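Local coordinates for protein Pex (Synechococcus elongatus PCC 7942, PDB 2E1N) that modifies the cyanobacterial circadian clock as a period extender, probably acting as a DNA-binding protein of the PadR-like winged-helix family, at residues B[82-87]-B[99-104]; B[36-41]-B[114-119]. All coordinates share one frame; numbering follows the deposited sequence.

Interaction 1. Residues B[82-87]-B[99-104]; sequences QIISGY and RMYQLA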
ATOM      1  N   GLN B  82      11.618 -26.488  -1.067  1.00 30.53           N
ATOM      2  CA  GLN B  82      13.015 -26.887  -0.862  1.00 29.48           C
ATOM      3  C   GLN B  82      13.985 -25.764  -1.094  1.00 31.44           C
ATOM      4  O   GLN B  82      15.144 -26.036  -1.432  1.00 30.75           O
ATOM      5  CB  GLN B  82      13.408 -28.116  -1.737  1.00 29.47           C
ATOM      6  CG  GLN B  82      12.513 -29.314  -1.464  1.00 27.40           C
ATOM      7  CD  GLN B  82      12.991 -30.605  -2.084  1.00 29.49           C
ATOM      8  OE1 GLN B  82      13.917 -30.643  -2.966  1.00 31.17           O
ATOM      9  NE2 GLN B  82      12.409 -31.681  -1.627  1.00 27.50           N
ATOM     10  N   ILE B  83      13.544 -24.515  -0.907  1.00 30.97           N
ATOM     11  CA  ILE B  83      14.442 -23.377  -1.076  1.00 30.67           C
ATOM     12  C   ILE B  83      15.202 -23.063   0.224  1.00 30.72           C
ATOM     13  O   ILE B  83      16.407 -22.620   0.195  1.00 30.64           O
ATOM     14  CB  ILE B  83      13.649 -22.156  -1.525  1.00 30.18           C
ATOM     15  CG1 ILE B  83      12.936 -22.475  -2.812  1.00 32.83           C
ATOM     16  CG2 ILE B  83      14.597 -20.916  -1.741  1.00 32.03           C
ATOM     17  CD1 ILE B  83      12.068 -21.337  -3.333  1.00 34.01           C
ATOM     18  N   ILE B  84      14.512 -23.262   1.352  1.00 29.45           N
ATOM     19  CA  ILE B  84      15.115 -23.055   2.659  1.00 30.25           C
ATOM     20  C   ILE B  84      15.035 -24.313   3.465  1.00 31.37           C
ATOM     21  O   ILE B  84      14.254 -25.233   3.177  1.00 31.80           O
ATOM     22  CB  ILE B  84      14.493 -21.871   3.465  1.00 29.85           C
ATOM     23  CG1 ILE B  84      13.083 -22.186   3.971  1.00 30.55           C
ATOM     24  CG2 ILE B  84      14.511 -20.597   2.589  1.00 31.03           C
ATOM     25  CD1 ILE B  84      12.447 -21.088   4.850  1.00 30.21           C
ATOM     26  N   SER B  85      15.886 -24.355   4.478  1.00 32.05           N
ATOM     27  CA  SER B  85      15.873 -25.398   5.459  1.00 33.25           C
ATOM     28  C   SER B  85      16.031 -24.810   6.848  1.00 33.38           C
ATOM     29  O   SER B  85      16.429 -23.649   6.998  1.00 34.27           O
ATOM     30  CB  SER B  85      16.962 -26.423   5.170  1.00 35.10           C
ATOM     31  OG  SER B  85      18.239 -25.822   5.174  1.00 38.12           O
ATOM     32  N   GLY B  86      15.633 -25.579   7.838  1.00 32.77           N
ATOM     33  CA  GLY B  86      15.689 -25.164   9.197  1.00 33.30           C
ATOM     34  C   GLY B  86      16.650 -26.005   9.987  1.00 33.54           C
ATOM     35  O   GLY B  86      17.059 -27.086   9.570  1.00 33.17           O
ATOM     36  N   TYR B  87      17.047 -25.450  11.121  1.00 34.14           N
ATOM     37  CA  TYR B  87      17.856 -26.157  12.097  1.00 35.24           C
ATOM     38  C   TYR B  87      17.602 -25.566  13.454  1.00 35.44           C
ATOM     39  O   TYR B  87      17.166 -24.448  13.566  1.00 36.06           O
ATOM     40  CB  TYR B  87      19.347 -26.101  11.772  1.00 34.88           C
ATOM     41  CG  TYR B  87      20.025 -24.760  11.741  1.00 35.70           C
ATOM     42  CD1 TYR B  87      20.707 -24.276  12.866  1.00 38.65           C
ATOM     43  CD2 TYR B  87      20.077 -24.006  10.579  1.00 37.72           C
ATOM     44  CE1 TYR B  87      21.357 -23.084  12.818  1.00 37.17           C
ATOM     45  CE2 TYR B  87      20.740 -22.779  10.537  1.00 36.14           C
ATOM     46  CZ  TYR B  87      21.384 -22.338  11.656  1.00 37.27           C
ATOM     47  OH  TYR B  87      22.051 -21.132  11.625  1.00 38.70           O
ATOM     48  N   ARG B  99      14.417 -21.929  16.304  1.00 35.86           N
ATOM     49  CA  ARG B  99      14.429 -22.471  14.951  1.00 34.55           C
ATOM     50  C   ARG B  99      15.077 -21.408  14.085  1.00 34.93           C
ATOM     51  O   ARG B  99      14.508 -20.295  13.936  1.00 34.98           O
ATOM     52  CB  ARG B  99      13.013 -22.762  14.474  1.00 34.94           C
ATOM     53  CG  ARG B  99      12.917 -23.541  13.181  1.00 35.02           C
ATOM     54  CD  ARG B  99      13.487 -24.897  13.368  1.00 34.52           C
ATOM     55  NE  ARG B  99      13.294 -25.784  12.224  1.00 33.65           N
ATOM     56  CZ  ARG B  99      13.911 -26.948  12.085  1.00 38.72           C
ATOM     57  NH1 ARG B  99      14.839 -27.338  12.949  1.00 39.16           N
ATOM     58  NH2 ARG B  99      13.669 -27.691  11.015  1.00 40.33           N
ATOM     59  N   MET B 100      16.237 -21.749  13.538  1.00 33.22           N
ATOM     60  CA  MET B 100      16.933 -20.952  12.542  1.00 33.48           C
ATOM     61  C   MET B 100      16.601 -21.434  11.121  1.00 33.23           C
ATOM     62  O   MET B 100      16.315 -22.614  10.902  1.00 33.53           O
ATOM     63  CB  MET B 100      18.444 -21.076  12.726  1.00 34.30           C
ATOM     64  CG  MET B 100      18.968 -20.629  14.077  1.00 34.75           C
ATOM     65  SD  MET B 100      18.764 -18.869  14.408  1.00 35.71           S
ATOM     66  CE  MET B 100      19.783 -18.135  13.122  1.00 33.32           C
ATOM     67  N   TYR B 101      16.751 -20.527  10.158  1.00 32.15           N
ATOM     68  CA  TYR B 101      16.469 -20.807   8.757  1.00 32.32           C
ATOM     69  C   TYR B 101      17.664 -20.374   7.903  1.00 32.43           C
ATOM     70  O   TYR B 101      18.376 -19.379   8.224  1.00 32.15           O
ATOM     71  CB  TYR B 101      15.191 -20.101   8.293  1.00 32.46           C
ATOM     72  CG  TYR B 101      13.994 -20.553   9.034  1.00 35.48           C
ATOM     73  CD1 TYR B 101      13.325 -21.743   8.692  1.00 38.12           C
ATOM     74  CD2 TYR B 101      13.531 -19.833  10.081  1.00 37.48           C
ATOM     75  CE1 TYR B 101      12.225 -22.155   9.404  1.00 36.75           C
ATOM     76  CE2 TYR B 101      12.429 -20.244  10.797  1.00 38.08           C
ATOM     77  CZ  TYR B 101      11.802 -21.416  10.464  1.00 38.85           C
ATOM     78  OH  TYR B 101      10.680 -21.792  11.189  1.00 40.40           O
ATOM     79  N   GLN B 102      17.929 -21.164   6.866  1.00 32.49           N
ATOM     80  CA  GLN B 102      19.012 -20.864   5.935  1.00 33.42           C
ATOM     81  C   GLN B 102      18.639 -21.296   4.524  1.00 33.06           C
ATOM     82  O   GLN B 102      17.745 -22.110   4.337  1.00 31.91           O
ATOM     83  CB  GLN B 102      20.324 -21.531   6.400  1.00 33.91           C
ATOM     84  CG  GLN B 102      20.319 -23.038   6.224  1.00 38.42           C
ATOM     85  CD  GLN B 102      21.494 -23.772   6.927  1.00 39.42           C
ATOM     86  OE1 GLN B 102      22.627 -23.305   6.933  1.00 47.02           O
ATOM     87  NE2 GLN B 102      21.208 -24.922   7.449  1.00 39.77           N
ATOM     88  N   LEU B 103      19.318 -20.744   3.523  1.00 33.34           N
ATOM     89  CA  LEU B 103      19.096 -21.224   2.171  1.00 32.82           C
ATOM     90  C   LEU B 103      19.684 -22.610   2.087  1.00 33.11           C
ATOM     91  O   LEU B 103      20.817 -22.829   2.536  1.00 34.40           O
ATOM     92  CB  LEU B 103      19.758 -20.320   1.132  1.00 33.69           C
ATOM     93  CG  LEU B 103      19.290 -18.896   1.063  1.00 35.11           C
ATOM     94  CD1 LEU B 103      20.120 -18.167   0.015  1.00 36.14           C
ATOM     95  CD2 LEU B 103      17.807 -18.833   0.760  1.00 34.51           C
ATOM     96  N   ALA B 104      18.928 -23.549   1.517  1.00 32.60           N
ATOM     97  CA  ALA B 104      19.443 -24.891   1.234  1.00 32.44           C
ATOM     98  C   ALA B 104      20.399 -24.885   0.005  1.00 33.52           C
ATOM     99  O   ALA B 104      20.307 -23.994  -0.839  1.00 33.33           O
ATOM    100  CB  ALA B 104      18.304 -25.828   0.965  1.00 32.92           C
TER
HETATM  101  O   HOH W   1      18.116 -22.518  -2.085  1.00 35.74           O
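With CG set between its backbone N and carbonyl carbon (chi1 62°), Y87 carries its ring across to the neighbouring strand, one face against M100, whose CG turns beside its own backbone N (chi1 -59°). The two strands form an antiparallel β-hairpin consistent with the wing of the winged-helix domain of PadR-like regulators. M100 CB sits over the Y87 ring face in a CH-pi contact, 3.5 Å from the centroid, while Q102 NE2 approaches the same ring at CD2; the amide and ring planes are 50° apart. The Y87 hydroxyl is hydrogen-bonded to D47. S85 and Q102 exchange two N-H...O bonds, S85 N to Q102 O and Q102 N to S85 O, both 2.9 Å, and Y87 and M100 form a like pair. On the opposite sheet face, G86 lies beside Y101. The R99 guanidinium, in a cation-pi contact with W88, lies face-on and nearly parallel to the G86-Y87 peptide, with G86 C 3.5 Å above its plane. I84 CD1 reaches Y101 CD1 at 4.0 Å. Beyond the last pair, A104 N binds I83 O from above the carbonyl plane, and one water donates to both I83 O and A104 O, 2.9 Å from each.

Interaction 2. Residues B[36-41]-B[114-119]; sequences VCYVLA and LAQLWE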
ATOM      1  N   VAL B  36       7.702 -13.782   1.111  1.00 31.96           N
ATOM      2  CA  VAL B  36       8.623 -14.766   0.556  1.00 31.46           C
ATOM      3  C   VAL B  36       9.879 -14.095  -0.009  1.00 31.57           C
ATOM      4  O   VAL B  36      11.003 -14.530   0.247  1.00 31.72           O
ATOM      5  CB  VAL B  36       7.927 -15.673  -0.491  1.00 32.56           C
ATOM      6  CG1 VAL B  36       9.048 -16.472  -1.298  1.00 30.91           C
ATOM      7  CG2 VAL B  36       6.971 -16.572   0.155  1.00 31.32           C
ATOM      8  N   CYS B  37       9.706 -13.010  -0.771  1.00 31.34           N
ATOM      9  CA  CYS B  37      10.865 -12.318  -1.378  1.00 31.28           C
ATOM     10  C   CYS B  37      11.730 -11.595  -0.347  1.00 30.08           C
ATOM     11  O   CYS B  37      12.967 -11.625  -0.433  1.00 30.00           O
ATOM     12  CB  CYS B  37      10.367 -11.369  -2.441  1.00 32.62           C
ATOM     13  SG  CYS B  37       9.472 -12.300  -3.723  1.00 36.39           S
ATOM     14  N   TYR B  38      11.090 -10.944   0.630  1.00 30.31           N
ATOM     15  CA  TYR B  38      11.828 -10.309   1.747  1.00 30.37           C
ATOM     16  C   TYR B  38      12.659 -11.344   2.537  1.00 31.42           C
ATOM     17  O   TYR B  38      13.845 -11.173   2.798  1.00 31.35           O
ATOM     18  CB  TYR B  38      10.852  -9.573   2.692  1.00 30.19           C
ATOM     19  CG  TYR B  38      11.483  -9.295   4.057  1.00 30.78           C
ATOM     20  CD1 TYR B  38      12.558  -8.410   4.186  1.00 31.38           C
ATOM     21  CD2 TYR B  38      11.018  -9.928   5.189  1.00 29.35           C
ATOM     22  CE1 TYR B  38      13.168  -8.206   5.441  1.00 28.38           C
ATOM     23  CE2 TYR B  38      11.612  -9.704   6.436  1.00 28.27           C
ATOM     24  CZ  TYR B  38      12.712  -8.865   6.525  1.00 29.31           C
ATOM     25  OH  TYR B  38      13.347  -8.626   7.714  1.00 31.58           O
ATOM     26  N   VAL B  39      12.027 -12.434   2.935  1.00 30.24           N
ATOM     27  CA  VAL B  39      12.748 -13.445   3.694  1.00 30.28           C
ATOM     28  C   VAL B  39      13.938 -13.935   2.907  1.00 31.25           C
ATOM     29  O   VAL B  39      15.051 -14.015   3.431  1.00 31.75           O
ATOM     30  CB  VAL B  39      11.808 -14.588   4.084  1.00 30.98           C
ATOM     31  CG1 VAL B  39      12.568 -15.775   4.654  1.00 29.85           C
ATOM     32  CG2 VAL B  39      10.727 -14.060   5.081  1.00 30.27           C
ATOM     33  N   LEU B  40      13.754 -14.217   1.629  1.00 30.65           N
ATOM     34  CA  LEU B  40      14.872 -14.662   0.818  1.00 29.43           C
ATOM     35  C   LEU B  40      15.985 -13.634   0.655  1.00 30.99           C
ATOM     36  O   LEU B  40      17.168 -13.996   0.691  1.00 31.97           O
ATOM     37  CB  LEU B  40      14.376 -15.195  -0.526  1.00 30.27           C
ATOM     38  CG  LEU B  40      13.620 -16.547  -0.448  1.00 27.47           C
ATOM     39  CD1 LEU B  40      13.154 -16.946  -1.858  1.00 29.77           C
ATOM     40  CD2 LEU B  40      14.432 -17.714   0.238  1.00 33.20           C
ATOM     41  N   ALA B  41      15.610 -12.357   0.544  1.00 31.26           N
ATOM     42  CA  ALA B  41      16.589 -11.247   0.517  1.00 31.08           C
ATOM     43  C   ALA B  41      17.478 -11.266   1.779  1.00 31.29           C
ATOM     44  O   ALA B  41      18.697 -11.062   1.666  1.00 31.51           O
ATOM     45  CB  ALA B  41      15.876  -9.903   0.352  1.00 32.18           C
ATOM     46  N   LEU B 114      13.863 -14.099  -6.733  1.00 37.31           N
ATOM     47  CA  LEU B 114      12.793 -13.645  -5.842  1.00 36.62           C
ATOM     48  C   LEU B 114      13.285 -12.492  -4.974  1.00 36.38           C
ATOM     49  O   LEU B 114      12.580 -11.529  -4.758  1.00 36.50           O
ATOM     50  CB  LEU B 114      12.296 -14.811  -4.978  1.00 36.53           C
ATOM     51  CG  LEU B 114      11.644 -15.953  -5.782  1.00 37.12           C
ATOM     52  CD1 LEU B 114      11.431 -17.192  -4.948  1.00 36.04           C
ATOM     53  CD2 LEU B 114      10.341 -15.504  -6.411  1.00 40.49           C
ATOM     54  N   ALA B 115      14.522 -12.565  -4.498  1.00 36.47           N
ATOM     55  CA  ALA B 115      15.108 -11.454  -3.740  1.00 37.13           C
ATOM     56  C   ALA B 115      15.152 -10.155  -4.542  1.00 38.26           C
ATOM     57  O   ALA B 115      14.869  -9.080  -4.016  1.00 39.75           O
ATOM     58  CB  ALA B 115      16.509 -11.835  -3.253  1.00 37.21           C
ATOM     59  N   GLN B 116      15.499 -10.263  -5.816  1.00 38.62           N
ATOM     60  CA  GLN B 116      15.456  -9.123  -6.738  1.00 40.03           C
ATOM     61  C   GLN B 116      14.080  -8.476  -6.805  1.00 39.79           C
ATOM     62  O   GLN B 116      13.971  -7.253  -6.891  1.00 40.18           O
ATOM     63  CB  GLN B 116      15.870  -9.573  -8.135  1.00 40.39           C
ATOM     64  CG  GLN B 116      17.338  -9.955  -8.273  1.00 44.10           C
ATOM     65  CD  GLN B 116      17.800  -9.948  -9.706  1.00 47.13           C
ATOM     66  OE1 GLN B 116      17.622  -8.950 -10.416  1.00 55.70           O
ATOM     67  NE2 GLN B 116      18.383 -11.045 -10.151  1.00 49.77           N
ATOM     68  N   LEU B 117      13.021  -9.284  -6.768  1.00 39.57           N
ATOM     69  CA  LEU B 117      11.665  -8.766  -6.840  1.00 39.43           C
ATOM     70  C   LEU B 117      11.341  -7.878  -5.610  1.00 40.01           C
ATOM     71  O   LEU B 117      10.610  -6.889  -5.722  1.00 39.98           O
ATOM     72  CB  LEU B 117      10.649  -9.893  -6.960  1.00 39.88           C
ATOM     73  CG  LEU B 117      10.651 -10.764  -8.224  1.00 39.83           C
ATOM     74  CD1 LEU B 117       9.648 -11.893  -8.039  1.00 40.58           C
ATOM     75  CD2 LEU B 117      10.328  -9.956  -9.456  1.00 44.88           C
ATOM     76  N   TRP B 118      11.863  -8.249  -4.439  1.00 39.80           N
ATOM     77  CA  TRP B 118      11.785  -7.405  -3.249  1.00 40.02           C
ATOM     78  C   TRP B 118      12.465  -6.051  -3.469  1.00 41.22           C
ATOM     79  O   TRP B 118      11.830  -4.991  -3.331  1.00 40.48           O
ATOM     80  CB  TRP B 118      12.428  -8.140  -2.064  1.00 40.15           C
ATOM     81  CG  TRP B 118      12.584  -7.358  -0.811  1.00 37.79           C
ATOM     82  CD1 TRP B 118      13.761  -7.022  -0.187  1.00 38.12           C
ATOM     83  CD2 TRP B 118      11.542  -6.838  -0.005  1.00 37.65           C
ATOM     84  NE1 TRP B 118      13.503  -6.302   0.948  1.00 38.80           N
ATOM     85  CE2 TRP B 118      12.147  -6.187   1.090  1.00 37.35           C
ATOM     86  CE3 TRP B 118      10.143  -6.844  -0.106  1.00 38.32           C
ATOM     87  CZ2 TRP B 118      11.412  -5.553   2.066  1.00 38.86           C
ATOM     88  CZ3 TRP B 118       9.424  -6.226   0.862  1.00 41.13           C
ATOM     89  CH2 TRP B 118      10.061  -5.572   1.939  1.00 40.46           C
ATOM     90  N   GLU B 119      13.730  -6.098  -3.841  1.00 42.75           N
ATOM     91  CA  GLU B 119      14.531  -4.879  -3.969  1.00 45.78           C
ATOM     92  C   GLU B 119      13.934  -3.952  -5.033  1.00 46.96           C
ATOM     93  O   GLU B 119      13.836  -2.720  -4.839  1.00 46.59           O
ATOM     94  CB  GLU B 119      15.988  -5.198  -4.299  1.00 46.48           C
ATOM     95  CG  GLU B 119      16.712  -6.134  -3.326  1.00 49.24           C
ATOM     96  CD  GLU B 119      16.923  -5.564  -1.900  1.00 54.34           C
ATOM     97  OE1 GLU B 119      17.190  -6.384  -0.983  1.00 57.83           O
ATOM     98  OE2 GLU B 119      16.852  -4.328  -1.692  1.00 57.28           O
TER
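Two helices of the helical core, 32-43 and 110-123, meet here almost at right angles: C37, L40 and A41 of the first pack against L114, A115 and W118 of the second. The axes of the two short segments pass 7.5 Å apart at 106°, a close approach made possible by small residues, with A115 CB resting 3.8 Å from A41 CA. C37 CB lies against the carbonyl oxygen L114 O at 3.2 Å, and C37 SG, 3.4 Å from the same L114 O, leans on L114 CB and L117 CB. L40 and L114 meet through their CD1 methyls, 3.5 Å apart. Helix 32-43 precedes the helix-turn-helix region expected of a PadR-like domain, and helix 110-123 follows the wing and returns to pack across helix 32-43. W118 packs on C37, Y38 and A41. Its CG is anti to the backbone N (chi1 173°), which brings the indole alongside Y38, so that Y38 CB stands over the six-membered ring, 3.8 Å from its centroid and 6° off the normal. W118 NE1 lies at the edge of the Y38 ring, in its plane, and A41 CB touches W118 CD1. An alanine in place of W118 would remove the indole under Y38 CB and beside A41 CB, and is likely to leave a gap there and the Y38 ring less firmly held on that side. The Y38 hydroxyl is hydrogen-bonded to L53 O. F22 of the second subunit packs on C37 and L117, and Y19 of that subunit on L114.

How the interactions relate
Interaction 1 is nested in the chain loop that interaction 2 closes, and the two centres are about 15 Å apart. L40 joins them: while its CD1 belongs to interaction 2, its CD2 reaches the base of the hairpin, at 3.6 Å from L103 CD2 and 3.7 Å from I84 CG2. The wing is therefore packed directly on helix 32-43, and strand 98-103 leads on to helix 110-123, which crosses that same helix. L78 of helix 68-80 touches I83 and I84 of one contact and V36 and L40 of the other. The second subunit also reaches interaction 1, where its F15 packs on I83 just before the strand.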